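Local coordinates for plasmin and fibronectin-binding protein A (Streptococcus pneumoniae, PDB 4MR0), which acts as a surface adhesin and invasin of the pneumococcus, binding human fibronectin, plasmin, plasminogen and serum albumin, at residues S495-F500 against L518-Y523. Sequence-based numbering, arbitrary orientation.
Sequences SENSIF and LNNQFY
Residues 498-500 and 521-523 pair as almost exactly parallel strands, their axes 4.7 Å apart, joined by backbone bonds from Gln521 N to Asn497 O, Ile499 N to Gln521 O and Tyr523 N to Ile499 O. Just before them both chains turn a corner, where Glu496 and Asn519 adopt left-handed backbone conformations, and there Asn497 and Asn520 illustrate the asparagine ladder of parallel beta-helices. The two amides run alongside each other with their ends in the same direction and their planes only 5° apart. Asn520 OD1 accepts two bonds from opposite faces of its plane: Asn497 N at 2.9 Å, nearly straight (162°), and Asn497 ND2 at 3.0 Å, more bent. Both asparagines hold CG beside their own backbone N and share nearly the same chi1 and chi2, which keeps the amides close to coplanar, while Asn497 ND2 also reaches back to Val466 O and OD1 accepts from Asn469 N. Asn520 ND2 in turn bonds to Val494 O. Two buried amides are thus satisfied, and the same bend occurs in both chains.

Beyond the corner, side chains of equivalent positions line up. Phe500 and Tyr523 form an offset stack with centroids 4.5 Å apart and planes at 20°; Tyr523 CD2 sits 3.3 Å above one face of the phenylalanine, toward its rim. Gln521 OE1 lies at the edge of the tyrosine ring. On the other face of the strands, Ile499 CD1 meets Phe522 CE1 at 3.8 Å.

The pair joins successive coils of the right-handed beta-helix near its C-terminal end: strand 462-473 pairs in parallel with the other edge of 490-500, through backbone bonds of Ser498 and Phe500, strand 506-509 packs against Ile499, Asn520 and Phe522, and strand 551-556 touches Leu518.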
loop_
_atom_site.group_PDB
_atom_site.type_symbol
_atom_site.label_atom_id
_atom_site.label_comp_id
_atom_site.label_asym_id
_atom_site.label_seq_id
_atom_site.Cartn_x
_atom_site.Cartn_y
_atom_site.Cartn_z
ATOM N N SER A 495 16.928 2.217 -16.431
ATOM C CA SER A 495 18.230 1.625 -16.717
ATOM C C SER A 495 18.632 0.414 -15.901
ATOM O O SER A 495 18.190 0.225 -14.772
ATOM C CB SER A 495 19.312 2.692 -16.554
ATOM O OG SER A 495 19.023 3.834 -17.333
ATOM N N GLU A 496 19.494 -0.400 -16.501
ATOM C CA GLU A 496 20.025 -1.604 -15.879
ATOM C C GLU A 496 19.007 -2.572 -15.290
ATOM O O GLU A 496 19.290 -3.278 -14.317
ATOM C CB GLU A 496 21.064 -1.212 -14.829
ATOM C CG GLU A 496 22.255 -0.490 -15.451
ATOM C CD GLU A 496 23.310 -0.097 -14.440
ATOM O OE1 GLU A 496 23.082 0.861 -13.667
ATOM O OE2 GLU A 496 24.370 -0.754 -14.418
ATOM N N ASN A 497 17.826 -2.620 -15.893
ATOM C CA ASN A 497 16.801 -3.539 -15.439
ATOM C C ASN A 497 17.001 -4.848 -16.206
ATOM O O ASN A 497 17.442 -4.833 -17.360
ATOM C CB ASN A 497 15.408 -2.964 -15.725
ATOM C CG ASN A 497 15.126 -1.687 -14.941
ATOM O OD1 ASN A 497 14.899 -1.726 -13.733
ATOM N ND2 ASN A 497 15.146 -0.551 -15.630
ATOM N N SER A 498 16.699 -5.973 -15.559
ATOM C CA SER A 498 16.821 -7.285 -16.190
ATOM C C SER A 498 15.428 -7.896 -16.337
ATOM O O SER A 498 14.710 -8.073 -15.352
ATOM C CB SER A 498 17.701 -8.220 -15.352
ATOM O OG SER A 498 19.060 -7.817 -15.367
ATOM N N ILE A 499 15.049 -8.219 -17.569
ATOM C CA ILE A 499 13.742 -8.803 -17.832
ATOM C C ILE A 499 13.840 -10.194 -18.460
ATOM O O ILE A 499 14.314 -10.342 -19.589
ATOM C CB ILE A 499 12.917 -7.892 -18.760
ATOM C CG1 ILE A 499 12.829 -6.488 -18.154
ATOM C CG2 ILE A 499 11.525 -8.475 -18.959
ATOM C CD1 ILE A 499 12.065 -5.494 -18.998
ATOM N N PHE A 500 13.387 -11.208 -17.723
ATOM C CA PHE A 500 13.419 -12.590 -18.206
ATOM C C PHE A 500 12.023 -13.103 -18.559
ATOM O O PHE A 500 11.249 -13.456 -17.666
ATOM C CB PHE A 500 14.000 -13.537 -17.148
ATOM C CG PHE A 500 15.415 -13.233 -16.747
ATOM C CD1 PHE A 500 15.704 -12.163 -15.906
ATOM C CD2 PHE A 500 16.462 -14.048 -17.181
ATOM C CE1 PHE A 500 17.020 -11.907 -15.501
ATOM C CE2 PHE A 500 17.777 -13.800 -16.783
ATOM C CZ PHE A 500 18.055 -12.729 -15.939
ATOM N N LEU A 518 19.184 3.257 -20.330
ATOM C CA LEU A 518 20.520 2.699 -20.497
ATOM C C LEU A 518 20.795 1.296 -19.994
ATOM O O LEU A 518 20.532 0.956 -18.840
ATOM C CB LEU A 518 21.551 3.631 -19.854
ATOM C CG LEU A 518 21.545 5.100 -20.277
ATOM C CD1 LEU A 518 22.441 5.897 -19.337
ATOM C CD2 LEU A 518 22.009 5.229 -21.723
ATOM N N ASN A 519 21.348 0.495 -20.896
ATOM C CA ASN A 519 21.768 -0.864 -20.616
ATOM C C ASN A 519 20.862 -1.789 -19.822
ATOM O O ASN A 519 21.259 -2.340 -18.798
ATOM C CB ASN A 519 23.147 -0.801 -19.967
ATOM C CG ASN A 519 24.101 0.093 -20.746
ATOM O OD1 ASN A 519 24.260 -0.063 -21.954
ATOM N ND2 ASN A 519 24.733 1.032 -20.061
ATOM N N ASN A 520 19.641 -1.960 -20.304
ATOM C CA ASN A 520 18.709 -2.876 -19.673
ATOM C C ASN A 520 19.034 -4.214 -20.342
ATOM O O ASN A 520 19.637 -4.234 -21.415
ATOM C CB ASN A 520 17.274 -2.451 -19.972
ATOM C CG ASN A 520 16.916 -1.126 -19.324
ATOM O OD1 ASN A 520 16.710 -1.049 -18.112
ATOM N ND2 ASN A 520 16.849 -0.073 -20.129
ATOM N N GLN A 521 18.671 -5.319 -19.703
ATOM C CA GLN A 521 18.931 -6.648 -20.254
ATOM C C GLN A 521 17.624 -7.393 -20.506
ATOM O O GLN A 521 16.684 -7.308 -19.711
ATOM C CB GLN A 521 19.821 -7.448 -19.298
ATOM C CG GLN A 521 21.299 -7.092 -19.386
ATOM C CD GLN A 521 22.111 -7.682 -18.244
ATOM O OE1 GLN A 521 21.948 -8.853 -17.887
ATOM N NE2 GLN A 521 22.999 -6.874 -17.669
ATOM N N PHE A 522 17.566 -8.120 -21.618
ATOM C CA PHE A 522 16.360 -8.861 -21.985
ATOM C C PHE A 522 16.688 -10.302 -22.355
ATOM O O PHE A 522 17.648 -10.562 -23.076
ATOM C CB PHE A 522 15.672 -8.174 -23.167
ATOM C CG PHE A 522 15.433 -6.703 -22.960
ATOM C CD1 PHE A 522 14.283 -6.252 -22.326
ATOM C CD2 PHE A 522 16.372 -5.774 -23.384
ATOM C CE1 PHE A 522 14.069 -4.886 -22.122
ATOM C CE2 PHE A 522 16.172 -4.409 -23.187
ATOM C CZ PHE A 522 15.021 -3.963 -22.552
ATOM N N TYR A 523 15.879 -11.233 -21.862
ATOM C CA TYR A 523 16.087 -12.650 -22.131
ATOM C C TYR A 523 14.778 -13.365 -22.426
ATOM O O TYR A 523 13.779 -13.171 -21.732
ATOM C CB TYR A 523 16.736 -13.331 -20.929
ATOM C CG TYR A 523 18.020 -12.694 -20.471
ATOM C CD1 TYR A 523 19.232 -13.002 -21.084
ATOM C CD2 TYR A 523 18.023 -11.775 -19.420
ATOM C CE1 TYR A 523 20.420 -12.412 -20.659
ATOM C CE2 TYR A 523 19.201 -11.179 -18.992
ATOM C CZ TYR A 523 20.395 -11.501 -19.612
ATOM O OH TYR A 523 21.563 -10.909 -19.192
#